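Local atomic coordinates of bradyzoite surface antigen BSR4 (Toxoplasma gondii, PDB entry 2JKS), a protein that is a surface antigen of the bradyzoite stage, built from two SRS domains of the SAG1-related family, and probably acts at the contact between parasite and host. Residues 56-61 and 134-139; 171-176 and 197-202; 224-229 and 298-303. All blocks are in the same frame, centred on the assembly; numbering follows the deposited sequence.

Contact 1 (56-61 and 134-139); sequences TIPTNI and FVVGCQ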
loop_
_atom_site.group_PDB
_atom_site.type_symbol
_atom_site.label_atom_id
_atom_site.label_comp_id
_atom_site.label_asym_id
_atom_site.label_seq_id
_atom_site.Cartn_x
_atom_site.Cartn_y
_atom_site.Cartn_z
ATOM N N THR A 56 -7.157 25.750 1.653
ATOM C CA THR A 56 -6.381 24.556 1.421
ATOM C C THR A 56 -6.420 24.122 -0.038
ATOM O O THR A 56 -7.243 24.593 -0.816
ATOM C CB THR A 56 -6.884 23.355 2.283
ATOM O OG1 THR A 56 -8.284 23.150 2.040
ATOM C CG2 THR A 56 -6.606 23.586 3.802
ATOM N N ILE A 57 -5.523 23.185 -0.367
ATOM C CA ILE A 57 -5.498 22.481 -1.651
ATOM C C ILE A 57 -5.434 20.974 -1.311
ATOM O O ILE A 57 -4.521 20.531 -0.623
ATOM C CB ILE A 57 -4.274 22.871 -2.548
ATOM C CG1 ILE A 57 -4.380 24.330 -3.012
ATOM C CG2 ILE A 57 -4.227 21.989 -3.785
ATOM C CD1 ILE A 57 -3.630 25.374 -2.126
ATOM N N PRO A 58 -6.453 20.211 -1.696
ATOM C CA PRO A 58 -7.688 20.661 -2.337
ATOM C C PRO A 58 -8.499 21.554 -1.390
ATOM O O PRO A 58 -8.165 21.675 -0.224
ATOM C CB PRO A 58 -8.463 19.356 -2.588
ATOM C CG PRO A 58 -7.457 18.266 -2.410
ATOM C CD PRO A 58 -6.473 18.766 -1.423
ATOM N N THR A 59 -9.569 22.160 -1.915
ATOM C CA THR A 59 -10.350 23.152 -1.191
ATOM C C THR A 59 -10.964 22.539 0.058
ATOM O O THR A 59 -11.073 23.188 1.089
ATOM C CB THR A 59 -11.415 23.807 -2.156
ATOM O OG1 THR A 59 -12.354 22.821 -2.581
ATOM C CG2 THR A 59 -10.741 24.241 -3.417
ATOM N N ASN A 60 -11.339 21.263 -0.013
ATOM C CA ASN A 60 -11.778 20.565 1.185
ATOM C C ASN A 60 -10.873 19.384 1.538
ATOM O O ASN A 60 -11.096 18.263 1.068
ATOM C CB ASN A 60 -13.222 20.100 1.027
ATOM C CG ASN A 60 -13.807 19.586 2.326
ATOM O OD1 ASN A 60 -13.104 19.413 3.316
ATOM N ND2 ASN A 60 -15.098 19.322 2.325
ATOM N N ILE A 61 -9.858 19.647 2.356
ATOM C CA ILE A 61 -8.865 18.644 2.792
ATOM C C ILE A 61 -9.519 17.492 3.609
ATOM O O ILE A 61 -8.975 16.375 3.738
ATOM C CB ILE A 61 -7.757 19.373 3.625
ATOM C CG1 ILE A 61 -6.474 18.560 3.756
ATOM C CG2 ILE A 61 -8.255 19.778 5.001
ATOM C CD1 ILE A 61 -5.284 19.410 4.168
ATOM N N PHE A 134 0.544 11.498 -2.013
ATOM C CA PHE A 134 -0.452 12.528 -2.315
ATOM C C PHE A 134 0.112 13.863 -1.908
ATOM O O PHE A 134 1.214 13.927 -1.328
ATOM C CB PHE A 134 -1.805 12.229 -1.610
ATOM C CG PHE A 134 -1.762 12.318 -0.079
ATOM C CD1 PHE A 134 -1.858 13.572 0.563
ATOM C CD2 PHE A 134 -1.655 11.161 0.697
ATOM C CE1 PHE A 134 -1.829 13.683 1.914
ATOM C CE2 PHE A 134 -1.656 11.254 2.124
ATOM C CZ PHE A 134 -1.753 12.528 2.710
ATOM N N VAL A 135 -0.643 14.915 -2.224
ATOM C CA VAL A 135 -0.237 16.310 -1.999
ATOM C C VAL A 135 -1.448 17.041 -1.350
ATOM O O VAL A 135 -2.625 16.829 -1.717
ATOM C CB VAL A 135 0.239 17.025 -3.351
ATOM C CG1 VAL A 135 0.185 18.547 -3.248
ATOM C CG2 VAL A 135 1.665 16.624 -3.744
ATOM N N VAL A 136 -1.134 17.865 -0.368
ATOM C CA VAL A 136 -2.059 18.818 0.243
ATOM C C VAL A 136 -1.224 20.110 0.363
ATOM O O VAL A 136 0.007 20.102 0.202
ATOM C CB VAL A 136 -2.642 18.330 1.648
ATOM C CG1 VAL A 136 -3.570 17.066 1.521
ATOM C CG2 VAL A 136 -1.484 18.037 2.686
ATOM N N GLY A 137 -1.883 21.221 0.633
ATOM C CA GLY A 137 -1.165 22.475 0.705
ATOM C C GLY A 137 -2.035 23.545 1.325
ATOM O O GLY A 137 -3.210 23.312 1.588
ATOM N N CYS A 138 -1.449 24.712 1.578
ATOM C CA CYS A 138 -2.228 25.884 1.972
ATOM C C CYS A 138 -1.814 27.029 1.065
ATOM O O CYS A 138 -0.687 27.074 0.619
ATOM C CB CYS A 138 -1.985 26.237 3.449
ATOM S SG CYS A 138 -2.736 25.031 4.527
ATOM N N GLN A 139 -2.743 27.932 0.795
ATOM C CA GLN A 139 -2.447 29.153 0.017
ATOM C C GLN A 139 -3.043 30.328 0.782
ATOM O O GLN A 139 -4.181 30.246 1.290
ATOM C CB GLN A 139 -3.053 29.048 -1.375
ATOM C CG GLN A 139 -2.634 30.170 -2.325
ATOM C CD GLN A 139 -2.759 29.756 -3.763
ATOM O OE1 GLN A 139 -1.772 29.431 -4.428
ATOM N NE2 GLN A 139 -3.981 29.758 -4.258
#

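Contact 2 (171-176 and 197-202); sequences NNVVTC and TLTINC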
loop_
_atom_site.group_PDB
_atom_site.type_symbol
_atom_site.label_atom_id
_atom_site.label_comp_id
_atom_site.label_asym_id
_atom_site.label_seq_id
_atom_site.Cartn_x
_atom_site.Cartn_y
_atom_site.Cartn_z
ATOM N N ASN A 171 -4.223 -19.202 10.353
ATOM C CA ASN A 171 -4.907 -20.050 9.424
ATOM C C ASN A 171 -4.212 -19.913 8.082
ATOM O O ASN A 171 -4.806 -20.206 7.041
ATOM C CB ASN A 171 -6.399 -19.677 9.317
ATOM C CG ASN A 171 -7.149 -19.891 10.618
ATOM O OD1 ASN A 171 -7.004 -20.935 11.263
ATOM N ND2 ASN A 171 -7.948 -18.896 11.024
ATOM N N ASN A 172 -2.923 -19.532 8.119
ATOM C CA ASN A 172 -2.042 -19.622 6.943
ATOM C C ASN A 172 -2.562 -18.800 5.752
ATOM O O ASN A 172 -2.532 -19.226 4.564
ATOM C CB ASN A 172 -1.859 -21.089 6.539
ATOM C CG ASN A 172 -0.650 -21.742 7.163
ATOM O OD1 ASN A 172 0.136 -21.120 7.910
ATOM N ND2 ASN A 172 -0.462 -23.010 6.831
ATOM N N VAL A 173 -3.007 -17.594 6.090
ATOM C CA VAL A 173 -3.474 -16.627 5.104
ATOM C C VAL A 173 -2.383 -15.592 4.828
ATOM O O VAL A 173 -1.923 -14.886 5.755
ATOM C CB VAL A 173 -4.796 -15.954 5.561
ATOM C CG1 VAL A 173 -5.262 -14.885 4.557
ATOM C CG2 VAL A 173 -5.901 -17.022 5.775
ATOM N N VAL A 174 -1.907 -15.573 3.585
ATOM C CA VAL A 174 -0.854 -14.657 3.195
ATOM C C VAL A 174 -1.455 -13.456 2.471
ATOM O O VAL A 174 -2.289 -13.611 1.541
ATOM C CB VAL A 174 0.228 -15.321 2.317
ATOM C CG1 VAL A 174 1.268 -14.282 1.914
ATOM C CG2 VAL A 174 0.821 -16.477 3.078
ATOM N N THR A 175 -1.105 -12.281 2.999
ATOM C CA THR A 175 -1.379 -10.964 2.365
ATOM C C THR A 175 -0.129 -10.430 1.696
ATOM O O THR A 175 0.845 -10.063 2.358
ATOM C CB THR A 175 -1.916 -9.923 3.394
ATOM O OG1 THR A 175 -3.058 -10.484 4.055
ATOM C CG2 THR A 175 -2.312 -8.605 2.711
ATOM N N CYS A 176 -0.145 -10.426 0.366
ATOM C CA CYS A 176 1.009 -9.981 -0.422
ATOM C C CYS A 176 0.887 -8.480 -0.705
ATOM O O CYS A 176 -0.202 -7.973 -0.949
ATOM C CB CYS A 176 1.115 -10.743 -1.766
ATOM S SG CYS A 176 1.841 -12.408 -1.636
ATOM N N THR A 197 -3.976 -26.059 5.075
ATOM C CA THR A 197 -4.390 -25.074 4.058
ATOM C C THR A 197 -3.383 -23.937 3.838
ATOM O O THR A 197 -2.549 -23.687 4.647
ATOM C CB THR A 197 -5.770 -24.480 4.340
ATOM O OG1 THR A 197 -5.674 -23.598 5.459
ATOM C CG2 THR A 197 -6.772 -25.584 4.643
ATOM N N LEU A 198 -3.494 -23.284 2.688
ATOM C CA LEU A 198 -2.695 -22.132 2.363
ATOM C C LEU A 198 -3.579 -21.196 1.530
ATOM O O LEU A 198 -4.053 -21.599 0.491
ATOM C CB LEU A 198 -1.525 -22.600 1.498
ATOM C CG LEU A 198 -0.610 -21.474 1.023
ATOM C CD1 LEU A 198 0.030 -20.646 2.165
ATOM C CD2 LEU A 198 0.469 -22.076 0.027
ATOM N N THR A 199 -3.733 -19.947 1.964
ATOM C CA THR A 199 -4.440 -18.937 1.173
ATOM C C THR A 199 -3.471 -17.857 0.793
ATOM O O THR A 199 -2.785 -17.303 1.662
ATOM C CB THR A 199 -5.584 -18.301 1.964
ATOM O OG1 THR A 199 -6.467 -19.339 2.411
ATOM C CG2 THR A 199 -6.368 -17.264 1.091
ATOM N N ILE A 200 -3.466 -17.529 -0.488
ATOM C CA ILE A 200 -2.690 -16.425 -0.999
ATOM C C ILE A 200 -3.607 -15.359 -1.537
ATOM O O ILE A 200 -4.401 -15.610 -2.438
ATOM C CB ILE A 200 -1.759 -16.888 -2.140
ATOM C CG1 ILE A 200 -0.965 -18.161 -1.749
ATOM C CG2 ILE A 200 -0.827 -15.731 -2.618
ATOM C CD1 ILE A 200 0.027 -17.994 -0.641
ATOM N N ASN A 201 -3.528 -14.180 -0.926
ATOM C CA ASN A 201 -4.267 -13.017 -1.409
ATOM C C ASN A 201 -3.325 -12.032 -2.098
ATOM O O ASN A 201 -2.473 -11.389 -1.430
ATOM C CB ASN A 201 -5.028 -12.347 -0.280
ATOM C CG ASN A 201 -6.082 -13.261 0.345
ATOM O OD1 ASN A 201 -6.790 -14.012 -0.358
ATOM N ND2 ASN A 201 -6.158 -13.244 1.665
ATOM N N CYS A 202 -3.434 -11.938 -3.438
ATOM C CA CYS A 202 -2.608 -10.965 -4.154
ATOM C C CYS A 202 -3.221 -9.538 -4.197
ATOM O O CYS A 202 -2.499 -8.579 -4.419
ATOM C CB CYS A 202 -2.294 -11.393 -5.607
ATOM S SG CYS A 202 -1.482 -13.009 -5.742
HETATM O O HOH W 1 -5.529 -21.108 4.487
HETATM O O HOH W 2 -5.467 -11.179 2.908
HETATM O O HOH W 3 -2.859 -8.594 -0.901
#

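Contact 3 (224-229 and 298-303); sequences DVNRCS and PTSCTV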
loop_
_atom_site.group_PDB
_atom_site.type_symbol
_atom_site.label_atom_id
_atom_site.label_comp_id
_atom_site.label_asym_id
_atom_site.label_seq_id
_atom_site.Cartn_x
_atom_site.Cartn_y
_atom_site.Cartn_z
ATOM N N ASP A 224 12.758 -16.995 -4.769
ATOM C CA ASP A 224 12.351 -15.741 -5.360
ATOM C C ASP A 224 11.307 -16.076 -6.391
ATOM O O ASP A 224 11.587 -16.717 -7.415
ATOM C CB ASP A 224 13.574 -15.057 -5.997
ATOM C CG ASP A 224 13.261 -13.742 -6.631
ATOM O OD1 ASP A 224 12.105 -13.241 -6.623
ATOM O OD2 ASP A 224 14.223 -13.165 -7.133
ATOM N N VAL A 225 10.087 -15.633 -6.142
ATOM C CA VAL A 225 9.018 -15.871 -7.119
ATOM C C VAL A 225 9.306 -15.251 -8.522
ATOM O O VAL A 225 8.690 -15.664 -9.507
ATOM C CB VAL A 225 7.643 -15.374 -6.549
ATOM C CG1 VAL A 225 7.522 -13.850 -6.589
ATOM C CG2 VAL A 225 6.461 -16.041 -7.252
ATOM N N ASN A 226 10.174 -14.244 -8.583
ATOM C CA ASN A 226 10.556 -13.654 -9.860
ATOM C C ASN A 226 11.454 -14.571 -10.701
ATOM O O ASN A 226 11.564 -14.362 -11.929
ATOM C CB ASN A 226 11.268 -12.314 -9.680
ATOM C CG ASN A 226 10.377 -11.205 -9.213
ATOM O OD1 ASN A 226 9.165 -11.170 -9.449
ATOM N ND2 ASN A 226 11.010 -10.225 -8.586
ATOM N N ARG A 227 12.085 -15.565 -10.065
ATOM C CA ARG A 227 12.830 -16.632 -10.768
ATOM C C ARG A 227 12.126 -17.979 -10.570
ATOM O O ARG A 227 12.484 -18.793 -9.685
ATOM C CB ARG A 227 14.297 -16.656 -10.312
ATOM C CG ARG A 227 14.979 -15.253 -10.457
ATOM C CD ARG A 227 16.491 -15.256 -10.105
ATOM N NE ARG A 227 16.741 -15.979 -8.854
ATOM C CZ ARG A 227 16.952 -15.426 -7.656
ATOM N NH1 ARG A 227 16.973 -14.095 -7.510
ATOM N NH2 ARG A 227 17.141 -16.224 -6.591
ATOM N N CYS A 228 11.052 -18.160 -11.324
ATOM C CA CYS A 228 10.148 -19.273 -11.141
ATOM C C CYS A 228 10.353 -20.379 -12.195
ATOM O O CYS A 228 9.986 -20.171 -13.344
ATOM C CB CYS A 228 8.673 -18.794 -11.227
ATOM S SG CYS A 228 7.438 -20.089 -10.953
ATOM N N SER A 229 10.915 -21.526 -11.809
ATOM C CA SER A 229 10.957 -22.693 -12.701
ATOM C C SER A 229 9.838 -23.582 -12.323
ATOM O O SER A 229 9.859 -24.106 -11.226
ATOM C CB SER A 229 12.246 -23.513 -12.534
ATOM O OG SER A 229 13.338 -22.747 -12.918
ATOM N N PRO A 298 7.447 -2.003 -6.988
ATOM C CA PRO A 298 8.604 -2.587 -7.582
ATOM C C PRO A 298 8.849 -4.040 -7.138
ATOM O O PRO A 298 9.462 -4.772 -7.910
ATOM C CB PRO A 298 9.742 -1.640 -7.160
ATOM C CG PRO A 298 9.315 -1.031 -5.900
ATOM C CD PRO A 298 7.796 -1.107 -5.854
ATOM N N THR A 299 8.355 -4.494 -5.972
ATOM C CA THR A 299 8.789 -5.820 -5.514
ATOM C C THR A 299 7.736 -6.920 -5.641
ATOM O O THR A 299 6.534 -6.648 -5.715
ATOM C CB THR A 299 9.313 -5.798 -4.071
ATOM O OG1 THR A 299 8.227 -5.475 -3.185
ATOM C CG2 THR A 299 10.498 -4.827 -3.928
ATOM N N SER A 300 8.185 -8.172 -5.602
ATOM C CA SER A 300 7.264 -9.322 -5.618
ATOM C C SER A 300 7.208 -10.026 -4.267
ATOM O O SER A 300 8.125 -9.942 -3.459
ATOM C CB SER A 300 7.686 -10.361 -6.667
ATOM O OG SER A 300 7.734 -9.737 -7.924
ATOM N N CYS A 301 6.120 -10.748 -4.072
ATOM C CA CYS A 301 5.843 -11.461 -2.846
ATOM C C CYS A 301 6.111 -12.956 -3.021
ATOM O O CYS A 301 5.399 -13.640 -3.772
ATOM C CB CYS A 301 4.389 -11.207 -2.499
ATOM S SG CYS A 301 3.728 -12.006 -1.006
ATOM N N THR A 302 7.126 -13.468 -2.299
ATOM C CA THR A 302 7.494 -14.862 -2.436
ATOM C C THR A 302 7.006 -15.594 -1.212
ATOM O O THR A 302 7.304 -15.170 -0.077
ATOM C CB THR A 302 9.059 -15.006 -2.525
ATOM O OG1 THR A 302 9.550 -14.299 -3.672
ATOM C CG2 THR A 302 9.502 -16.455 -2.527
ATOM N N VAL A 303 6.296 -16.706 -1.428
ATOM C CA VAL A 303 5.816 -17.473 -0.317
ATOM C C VAL A 303 6.539 -18.811 -0.379
ATOM O O VAL A 303 6.281 -19.600 -1.304
ATOM C CB VAL A 303 4.257 -17.641 -0.342
ATOM C CG1 VAL A 303 3.803 -18.460 0.863
ATOM C CG2 VAL A 303 3.593 -16.222 -0.426
#

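Contact 1 (56-61 and 134-139)
Thr56 and Ile57 run antiparallel to Gly137 and Cys138, with Thr56 facing Cys138 as a non-hydrogen-bonded pair and Ile57 facing Gly137 as a hydrogen-bonded one. Ile57 N donates to Gly137 O at 3.0 Å, reaching it from above the carbonyl plane, while the return bond from Gly137 N to Ile57 O is weak and bent to 129°. Ile57 O also receives a CA-H contact from Val136 CA at 3.1 Å. A cis peptide bond then leads into Pro58 and turns the chain out of the strand. Thr56 OG1 sits between its own backbone N and carbonyl carbon (chi1 55°), where it donates to Pro58 O at 2.7 Å across the loop; a short side chain can fold back to reach this carbonyl. Both strands belong to a mixed sheet of the first SRS domain, a β-sandwich, in which strand 132-141 lies between 152-161 and 53-67. On the face of Ile57, where Gly137 brings no side chain, the isoleucine reaches CD1 obliquely to Gln139 CB at 3.8 Å; the far end of Gln139 bonds to Gly80 N. On the face of Thr56, its CG2 meets Cys138 SG, which is tied to Cys46, and Trp118 packs on both residues. Beyond the loop, Ile61 lays CD1 against Val136 CB at 3.8 Å, the two side chains at about a right angle, with Trp103 touching both.

Contact 2 (171-176 and 197-202)
Strands 173-175 and 197-201 form the parallel pair in the mixed sheet of the second SRS domain, a β-sandwich whose other sheet carries 187-191, 301-307 and 269-277. Val173, Val174 and Thr175 lie opposite Thr199, Ile200 and Asn201, and backbone bonds alternate between the two strands: Thr199 N gives to Asn172 O, Val174 N to Thr199 O at 2.7 Å, Asn201 N to Val174 O at 2.8 Å, and Cys176 N to Asn201 O. Asn172, in a G1 bulge with Val173 opposite Ala169, extends the pairing with its side chain: ND2 meets Thr197 O at 3.1 Å, the acceptor in the amide plane, and also donates to the backbone O of the zinc ligand Glu190, so two carbonyls hold its ND2. Val174 and Ile200 point the same way, into the sandwich. Ile200 CG1 lies beside its backbone N, chi1 -49° and chi2 -66° together bringing CD1 to Val174 CB at 4.0 Å. Such branched residues suit an extended strand and fill the space against Val303; Cys176 and Cys202 anchor the ends of the strands by disulfides to Cys301 and Cys275. The other face is more polar. There Val173 and Thr199 stand side by side, and the threonine's OG1 bonds to Thr256 OG1. Val173 CG1 touches Asn201 ND2 at 3.4 Å, while Asn201 OD1 turns to Ser254. One water joins Asn171 O, Thr197 OG1 and Thr199 OG1, and a second lies close to Asn201 ND2 and 2.8 Å from Thr175 OG1.

Contact 3 (224-229 and 298-303)
Ser300 OG lies beside its own backbone N (chi1 -57°) and Asn226 CG does likewise (chi1 -71°), which brings the hydroxyl to the amide oxygen: Ser300 OG donates to Asn226 OD1 at 2.5 Å, a short bond whose donor is tilted from the carbonyl plane. Thr302, two residues on and facing the same loop, uses OG1 to accept from Val225 N at 2.9 Å, the N-H pointing almost straight at it (177°). Small hydroxyl residues suit this border, since they offer polar groups to the backbone N-H and side-chain amide of an irregular loop. Between the two bonds Val225 inserts CG1, which rests on Ser300 CB at 3.5 Å, tighter than usual for carbons, and equally near Cys301 O. The loop is shaped from within by a type I β turn, closed by Arg227 N giving to Asp224 O. Asp224 adds an Asx turn, OD1 taking the N-H of Asn226 from above the carboxylate plane, and its OD2 lies 2.9 Å from Arg227 NH1, a salt bridge of charges alone. A disulfide from Cys228 to Cys218 ties the loop down further along. In the second SRS domain this loop, between strands 216-218 and 230-232, leans on the start of strand 301-307 and on its neighbour 269-277, where Leu272 touches both Val225 and Thr302 and Val276 meets Asn226.

How the contacts relate
Contact 1 belongs to the first SRS domain and contacts 2 and 3 to the second, with centres about 38 Å from that of contact 1, on the opposite side of the chain's centre. Contact 1 is the most buried, an antiparallel pair inside a sheet, where one strand breaks into a loop, sealed by apolar side chains. Contact 2 pairs parallel strands, with one face in the core and the other hydrated. Contact 3 joins a loop to a strand through two side-chain hydroxyls, one meeting a backbone N-H and the other the side-chain oxygen of Asn226. Contacts 2 and 3 touch: the Cys176-Cys301 disulfide links the two sheets, and Val303 packs on Val174 and Ile200 beside it.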